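Local coordinates for chorismate mutase and shikimate 5-dehydrogenase fusion protein (Clostridium acetobutylicum, PDB 3FBT) that probably catalyses the reversible NADPH-linked reduction of 3-dehydroshikimate to shikimate on the way to chorismate, through the dehydrogenase part of a chorismate mutase fusion protein, at residues D52-I56 with I57-G61; K167-S170 with Y171-S175; F222-Y225 with A226-G230. All coordinates share one frame; numbering follows the deposited sequence. Where two conformers were deposited one is given.

Overall arrangement
The three contacts follow one another along the chain. Contact 1 (52-61) comes first, where helix 47-56 ends and the chain turns into strand 61-64 of the mixed sheet, in the substrate-binding domain. Contacts 2 (167-175) and 3 (222-230) belong to the nucleotide-binding half and lie toward opposite edges of its parallel sheet: strand 167-170 is one outermost strand, and helix 221-228 leads into the other, 232-234. Their centres are about 20 Å apart, their nearest atoms about 8 Å. Contact 1 lies about 45 Å from each, centre to centre, across the middle of the chain. All three are helix ends: a capped start at contact 2 and Schellman ends at contacts 1 and 3.

Contact 1 (D52-I56 with I57-G61); sequences DTFKI and IKCGG
The carbonyl oxygen of Thr53 takes the N-H of Ile57 in the last alpha-helical bond of this run, 2.8 Å from Thr53 O to Ile57 N, with the donor nearly in line with the C=O bond. Past it the chain curls back. Cys59 N reaches Phe54 O at 3.0 Å, and inside that wider loop Lys58 N bonds to Lys55 O at 3.1 Å, arriving from above the carbonyl plane. Lys58 makes the reversal by adopting a positive phi of 63°, and its charged end suits an exposed bend. Cys59 CB packs on Phe54 CB at 3.8 Å, and the sulfur, set anti to its own backbone N (chi1 -176°), lies obliquely beside the ring, with Cys59 SG 4.0 Å from Phe54 CD1. It also accepts the N-H of Gly61, so the sulfur touches the ring on one hand and holds the outgoing backbone on the other. Ile57 directs CG2 to the methyl CG2 of Thr53, 4.0 Å away. Beyond the turn, Phe54 meets the ring of Phe40 and packs on Phe94, while Thr53 OG1 hydrogen-bonds to Thr53 OG1 of the second subunit, which also covers Ile57 with its Phe40. The 6→1 and 5→2 bonds around Lys58 are those of a Schellman motif, here closing helix 47-56 at the dimer interface and leading into strand 61-64.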
loop_
_atom_site.group_PDB
_atom_site.type_symbol
_atom_site.label_atom_id
_atom_site.label_comp_id
_atom_site.label_asym_id
_atom_site.label_seq_id
_atom_site.Cartn_x
_atom_site.Cartn_y
_atom_site.Cartn_z
ATOM N N ASP A 52 -8.428 -2.371 -10.462
ATOM C CA ASP A 52 -7.502 -2.279 -11.597
ATOM C C ASP A 52 -6.185 -1.663 -11.089
ATOM O O ASP A 52 -5.074 -2.105 -11.425
ATOM C CB ASP A 52 -8.082 -1.404 -12.723
ATOM C CG ASP A 52 -9.223 -2.089 -13.535
ATOM O OD1 ASP A 52 -9.399 -3.332 -13.470
ATOM O OD2 ASP A 52 -9.950 -1.366 -14.273
ATOM N N THR A 53 -6.296 -0.623 -10.274
ATOM C CA THR A 53 -5.052 -0.036 -9.767
ATOM C C THR A 53 -4.330 -1.007 -8.870
ATOM O O THR A 53 -3.108 -1.130 -8.927
ATOM C CB THR A 53 -5.284 1.253 -8.980
ATOM O OG1 THR A 53 -5.925 2.207 -9.831
ATOM C CG2 THR A 53 -3.978 1.758 -8.495
ATOM N N PHE A 54 -5.062 -1.737 -8.037
ATOM C CA PHE A 54 -4.343 -2.704 -7.195
ATOM C C PHE A 54 -3.562 -3.678 -8.068
ATOM O O PHE A 54 -2.433 -4.094 -7.785
ATOM C CB PHE A 54 -5.311 -3.462 -6.262
ATOM C CG PHE A 54 -5.735 -2.643 -5.053
ATOM C CD1 PHE A 54 -4.809 -2.295 -4.096
ATOM C CD2 PHE A 54 -7.052 -2.215 -4.899
ATOM C CE1 PHE A 54 -5.192 -1.511 -2.994
ATOM C CE2 PHE A 54 -7.429 -1.416 -3.813
ATOM C CZ PHE A 54 -6.497 -1.070 -2.852
ATOM N N LYS A 55 -4.166 -4.074 -9.160
ATOM C CA LYS A 55 -3.465 -5.026 -9.980
ATOM C C LYS A 55 -2.188 -4.306 -10.542
ATOM O O LYS A 55 -1.088 -4.857 -10.539
ATOM C CB LYS A 55 -4.426 -5.498 -11.080
ATOM C CG LYS A 55 -4.108 -6.876 -11.627
ATOM C CD LYS A 55 -5.264 -7.413 -12.526
ATOM C CE LYS A 55 -6.029 -6.291 -13.216
ATOM N NZ LYS A 55 -7.152 -6.834 -14.077
ATOM N N ILE A 56 -2.345 -3.052 -10.929
ATOM C CA ILE A 56 -1.209 -2.237 -11.445
ATOM C C ILE A 56 -0.071 -1.971 -10.462
ATOM O O ILE A 56 1.085 -2.112 -10.785
ATOM C CB ILE A 56 -1.678 -0.952 -12.113
ATOM C CG1 ILE A 56 -2.480 -1.279 -13.391
ATOM C CG2 ILE A 56 -0.489 -0.124 -12.506
ATOM C CD1 ILE A 56 -3.410 -0.126 -13.805
ATOM N N ILE A 57 -0.373 -1.664 -9.232
ATOM C CA ILE A 57 0.713 -1.546 -8.259
ATOM C C ILE A 57 1.151 -2.872 -7.665
ATOM O O ILE A 57 1.912 -2.890 -6.746
ATOM C CB ILE A 57 0.338 -0.578 -7.168
ATOM C CG1 ILE A 57 -0.720 -1.161 -6.230
ATOM C CG2 ILE A 57 -0.193 0.707 -7.805
ATOM C CD1 ILE A 57 -1.101 -0.179 -5.178
ATOM N N LYS A 58 0.710 -3.992 -8.213
ATOM C CA LYS A 58 1.162 -5.317 -7.731
ATOM C C LYS A 58 0.776 -5.619 -6.288
ATOM O O LYS A 58 1.587 -6.116 -5.526
ATOM C CB LYS A 58 2.688 -5.424 -7.861
ATOM C CG LYS A 58 3.145 -4.917 -9.220
ATOM C CD LYS A 58 3.225 -6.130 -10.123
ATOM C CE LYS A 58 4.536 -6.814 -9.829
ATOM N NZ LYS A 58 5.636 -5.943 -10.342
ATOM N N CYS A 59 -0.410 -5.206 -5.891
ATOM C CA CYS A 59 -0.975 -5.618 -4.588
ATOM C C CYS A 59 -0.624 -7.043 -4.215
ATOM O O CYS A 59 -0.793 -7.969 -5.022
ATOM C CB CYS A 59 -2.492 -5.510 -4.704
ATOM S SG CYS A 59 -3.310 -5.872 -3.201
ATOM N N GLY A 60 -0.172 -7.285 -2.999
ATOM C CA GLY A 60 0.116 -8.688 -2.605
ATOM C C GLY A 60 -1.126 -9.622 -2.482
ATOM O O GLY A 60 -0.992 -10.869 -2.481
ATOM N N GLY A 61 -2.298 -9.037 -2.259
ATOM C CA GLY A 61 -3.514 -9.822 -1.959
ATOM C C GLY A 61 -4.498 -9.003 -1.177
ATOM O O GLY A 61 -4.080 -8.149 -0.420
#

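Contact 2 (K167-S170 with Y171-S175); sequences KVIS and YDELS
Glu173 OE1 is gripped twice by Ser170: by the backbone N-H, with 2.6 Å between Ser170 N and Glu173 OE1, and by the hydroxyl, with Ser170 OG 3.2 Å from the same oxygen. Both donors meet the carboxylate on its anti side, slightly out of its plane. In return Glu173 N donates a hydrogen bond to Ser170 OG at 3.2 Å, nearly straight at 164°. This reciprocal exchange is a capping box with Ser170 as N-cap, starting helix 171-174 as the chain leaves strand 167-170. Serine suits the cap because its hydroxyl, placed between backbone N and carbonyl carbon (chi1 61°), can face the first turn; glutamate is long enough to arch back. The carboxylate would probably also be favoured by the positive end of the helix dipole. Outside the box, Ile169 CB lies 3.3 Å from Glu173 OE1, and Ile169 CD1 rests 3.9 Å from Leu174 CA. That buried leucine packs in turn on Val126, Leu128 and Val199. Backbone bonds from Ile169 to Val151 and Thr153 hold the strand in the sheet. The ring of Tyr171 packs on Val152 and Leu128, within about 4 Å of Gly129, predicted to bind NADP(+), and of a bound sulfate.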
loop_
_atom_site.group_PDB
_atom_site.type_symbol
_atom_site.label_atom_id
_atom_site.label_comp_id
_atom_site.label_asym_id
_atom_site.label_seq_id
_atom_site.Cartn_x
_atom_site.Cartn_y
_atom_site.Cartn_z
ATOM N N LYS A 167 -34.275 -26.651 4.211
ATOM C CA LYS A 167 -35.477 -26.393 5.004
ATOM C C LYS A 167 -35.377 -25.059 5.701
ATOM O O LYS A 167 -34.644 -24.944 6.718
ATOM C CB LYS A 167 -35.640 -27.471 6.081
ATOM C CG LYS A 167 -35.920 -28.875 5.511
ATOM C CD LYS A 167 -35.773 -29.958 6.631
ATOM C CE LYS A 167 -36.620 -31.225 6.365
ATOM N NZ LYS A 167 -35.881 -32.142 5.451
ATOM N N VAL A 168 -36.105 -24.059 5.186
ATOM C CA VAL A 168 -36.187 -22.711 5.788
ATOM C C VAL A 168 -37.378 -22.533 6.767
ATOM O O VAL A 168 -38.529 -22.901 6.460
ATOM C CB VAL A 168 -36.282 -21.605 4.655
ATOM C CG1 VAL A 168 -36.557 -20.231 5.245
ATOM C CG2 VAL A 168 -35.013 -21.584 3.860
ATOM N N ILE A 169 -37.141 -21.945 7.922
ATOM C CA ILE A 169 -38.198 -21.908 8.908
ATOM C C ILE A 169 -38.143 -20.600 9.662
ATOM O O ILE A 169 -37.110 -19.883 9.610
ATOM C CB ILE A 169 -38.143 -23.164 9.870
ATOM C CG1 ILE A 169 -36.914 -23.131 10.753
ATOM C CG2 ILE A 169 -38.237 -24.440 9.018
ATOM C CD1 ILE A 169 -36.833 -24.333 11.836
ATOM N N SER A 170 -39.229 -20.288 10.364
ATOM C CA SER A 170 -39.263 -19.105 11.228
ATOM C C SER A 170 -38.751 -19.357 12.616
ATOM O O SER A 170 -38.596 -20.523 13.064
ATOM C CB SER A 170 -40.713 -18.589 11.353
ATOM O OG SER A 170 -41.555 -19.575 11.938
ATOM N N TYR A 171 -38.491 -18.273 13.340
ATOM C CA TYR A 171 -38.003 -18.454 14.664
ATOM C C TYR A 171 -39.070 -19.179 15.501
ATOM O O TYR A 171 -38.750 -20.017 16.399
ATOM C CB TYR A 171 -37.530 -17.142 15.281
ATOM C CG TYR A 171 -36.099 -16.803 14.843
ATOM C CD1 TYR A 171 -35.020 -17.198 15.589
ATOM C CD2 TYR A 171 -35.845 -16.144 13.631
ATOM C CE1 TYR A 171 -33.736 -16.939 15.182
ATOM C CE2 TYR A 171 -34.550 -15.872 13.226
ATOM C CZ TYR A 171 -33.498 -16.250 14.006
ATOM O OH TYR A 171 -32.201 -16.018 13.574
ATOM N N ASP A 172 -40.327 -18.902 15.184
ATOM C CA ASP A 172 -41.406 -19.612 15.847
ATOM C C ASP A 172 -41.346 -21.097 15.643
ATOM O O ASP A 172 -41.508 -21.829 16.573
ATOM C CB ASP A 172 -42.759 -19.150 15.334
ATOM C CG ASP A 172 -43.016 -17.753 15.650
ATOM O OD1 ASP A 172 -42.738 -17.315 16.801
ATOM O OD2 ASP A 172 -43.471 -17.059 14.707
ATOM N N GLU A 173 -41.176 -21.536 14.408
ATOM C CA GLU A 173 -41.082 -22.958 14.116
ATOM C C GLU A 173 -39.870 -23.616 14.791
ATOM O O GLU A 173 -39.855 -24.838 15.026
ATOM C CB GLU A 173 -40.989 -23.148 12.608
ATOM C CG GLU A 173 -42.160 -22.554 11.797
ATOM C CD GLU A 173 -41.911 -22.715 10.306
ATOM O OE1 GLU A 173 -41.186 -21.875 9.722
ATOM O OE2 GLU A 173 -42.369 -23.730 9.721
ATOM N N LEU A 174 -38.859 -22.817 15.099
ATOM C CA LEU A 174 -37.600 -23.389 15.557
ATOM C C LEU A 174 -37.859 -23.845 16.967
ATOM O O LEU A 174 -37.291 -24.831 17.424
ATOM C CB LEU A 174 -36.497 -22.321 15.608
ATOM C CG LEU A 174 -35.198 -22.714 16.340
ATOM C CD1 LEU A 174 -34.485 -23.869 15.596
ATOM C CD2 LEU A 174 -34.275 -21.557 16.433
ATOM N N SER A 175 -38.694 -23.091 17.678
ATOM C CA SER A 175 -38.955 -23.416 19.070
ATOM C C SER A 175 -39.605 -24.802 19.281
ATOM O O SER A 175 -39.575 -25.331 20.391
ATOM C CB SER A 175 -39.695 -22.276 19.784
ATOM O OG SER A 175 -41.069 -22.362 19.536
#

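Contact 3 (F222-Y225 with A226-G230); sequences FLKY and ARESG
Ala226 tucks its methyl against the preceding turn, with CB 3.3 Å from Leu223 O, and faces Ala210 on strand 209-212 and Val204 on helix 201-204. On this buried side Leu223 packs on Ala210 and Asp212, and the small Ala226 lets the helix lie close. A backbone bond from Arg227 N to Leu223 O, 2.9 Å, ties the turns together. The outer side, by contrast, carries long charged chains that cross without pairing their charges with one another. Lys224, its CG anti to the backbone N (chi1 179°), runs its aliphatic stem out where both neighbours meet it. Arg227 brings NH2 to within 3.2 Å of Lys224 CG, and Glu228 comes over the same stem, its OE1 3.4 Å from Lys224 CD. Lys224 NZ stays 5.2 Å from Glu228 OE1, too far for contact but probably near enough for a weak attraction. Arg227 NE forms a salt bridge with Glu219. At the exposed end Gly230 N bonds to Arg227 O at 3.0 Å; with a positive phi of 85° a CB would jam against Ser229 O, so glycine fits. This Schellman ending closes helix 221-228, which connects strands 209-212 and 232-234 in a beta-alpha-beta unit of the Rossmann-type domain.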
loop_
_atom_site.group_PDB
_atom_site.type_symbol
_atom_site.label_atom_id
_atom_site.label_comp_id
_atom_site.label_asym_id
_atom_site.label_seq_id
_atom_site.Cartn_x
_atom_site.Cartn_y
_atom_site.Cartn_z
ATOM N N PHE A 222 -25.857 -15.610 23.706
ATOM C CA PHE A 222 -26.103 -16.873 23.059
ATOM C C PHE A 222 -25.208 -17.995 23.570
ATOM O O PHE A 222 -25.708 -19.118 23.762
ATOM C CB PHE A 222 -25.967 -16.731 21.548
ATOM C CG PHE A 222 -25.995 -18.031 20.776
ATOM C CD1 PHE A 222 -27.184 -18.683 20.567
ATOM C CD2 PHE A 222 -24.839 -18.551 20.188
ATOM C CE1 PHE A 222 -27.224 -19.808 19.829
ATOM C CE2 PHE A 222 -24.864 -19.669 19.405
ATOM C CZ PHE A 222 -26.071 -20.314 19.230
ATOM N N LEU A 223 -23.899 -17.741 23.725
ATOM C CA LEU A 223 -22.994 -18.750 24.221
ATOM C C LEU A 223 -23.016 -19.018 25.767
ATOM O O LEU A 223 -22.773 -20.149 26.206
ATOM C CB LEU A 223 -21.574 -18.461 23.752
ATOM C CG LEU A 223 -21.308 -18.574 22.242
ATOM C CD1 LEU A 223 -19.866 -18.193 22.024
ATOM C CD2 LEU A 223 -21.580 -20.011 21.711
ATOM N N LYS A 224 -23.261 -17.985 26.565
ATOM C CA LYS A 224 -23.497 -18.168 27.998
ATOM C C LYS A 224 -24.621 -19.202 28.171
ATOM O O LYS A 224 -24.422 -20.323 28.736
ATOM C CB LYS A 224 -23.914 -16.837 28.634
ATOM C CG LYS A 224 -24.190 -16.966 30.128
ATOM C CD LYS A 224 -25.075 -15.881 30.639
ATOM C CE LYS A 224 -24.514 -14.480 30.304
ATOM N NZ LYS A 224 -24.956 -13.458 31.336
ATOM N N TYR A 225 -25.778 -18.845 27.607
ATOM C CA TYR A 225 -26.924 -19.739 27.505
ATOM C C TYR A 225 -26.513 -21.164 27.291
ATOM O O TYR A 225 -27.055 -22.066 27.926
ATOM C CB TYR A 225 -27.800 -19.367 26.317
ATOM C CG TYR A 225 -28.632 -18.166 26.533
ATOM C CD1 TYR A 225 -28.626 -17.499 27.744
ATOM C CD2 TYR A 225 -29.471 -17.705 25.514
ATOM C CE1 TYR A 225 -29.432 -16.368 27.938
ATOM C CE2 TYR A 225 -30.236 -16.604 25.669
ATOM C CZ TYR A 225 -30.247 -15.945 26.880
ATOM O OH TYR A 225 -31.064 -14.839 26.990
ATOM N N ALA A 226 -25.619 -21.379 26.328
ATOM C CA ALA A 226 -25.154 -22.704 26.015
ATOM C C ALA A 226 -24.377 -23.244 27.208
ATOM O O ALA A 226 -24.430 -24.454 27.482
ATOM C CB ALA A 226 -24.272 -22.673 24.769
ATOM N N ARG A 227 -23.688 -22.358 27.931
ATOM C CA ARG A 227 -22.838 -22.804 29.060
ATOM C C ARG A 227 -23.719 -23.369 30.168
ATOM O O ARG A 227 -23.684 -24.565 30.490
ATOM C CB ARG A 227 -21.956 -21.659 29.597
ATOM C CG ARG A 227 -21.178 -22.032 30.880
ATOM C CD ARG A 227 -20.048 -21.058 31.176
ATOM N NE ARG A 227 -20.443 -19.669 31.047
ATOM C CZ ARG A 227 -21.235 -19.046 31.895
ATOM N NH1 ARG A 227 -21.744 -19.715 32.930
ATOM N NH2 ARG A 227 -21.540 -17.768 31.708
ATOM N N GLU A 228 -24.528 -22.487 30.722
ATOM C CA GLU A 228 -25.590 -22.867 31.638
ATOM C C GLU A 228 -26.346 -24.174 31.326
ATOM O O GLU A 228 -26.812 -24.825 32.257
ATOM C CB GLU A 228 -26.576 -21.731 31.719
ATOM C CG GLU A 228 -25.901 -20.407 31.857
ATOM C CD GLU A 228 -26.879 -19.308 32.214
ATOM O OE1 GLU A 228 -26.444 -18.242 32.691
ATOM O OE2 GLU A 228 -28.095 -19.524 32.033
ATOM N N SER A 229 -26.492 -24.565 30.058
ATOM C CA SER A 229 -27.318 -25.748 29.724
ATOM C C SER A 229 -26.540 -27.038 29.440
ATOM O O SER A 229 -27.111 -28.098 29.093
ATOM C CB SER A 229 -28.255 -25.453 28.535
ATOM O OG SER A 229 -29.055 -24.302 28.759
ATOM N N GLY A 230 -25.232 -26.958 29.567
ATOM C CA GLY A 230 -24.403 -28.123 29.351
ATOM C C GLY A 230 -24.056 -28.349 27.914
ATOM O O GLY A 230 -23.527 -29.410 27.568
#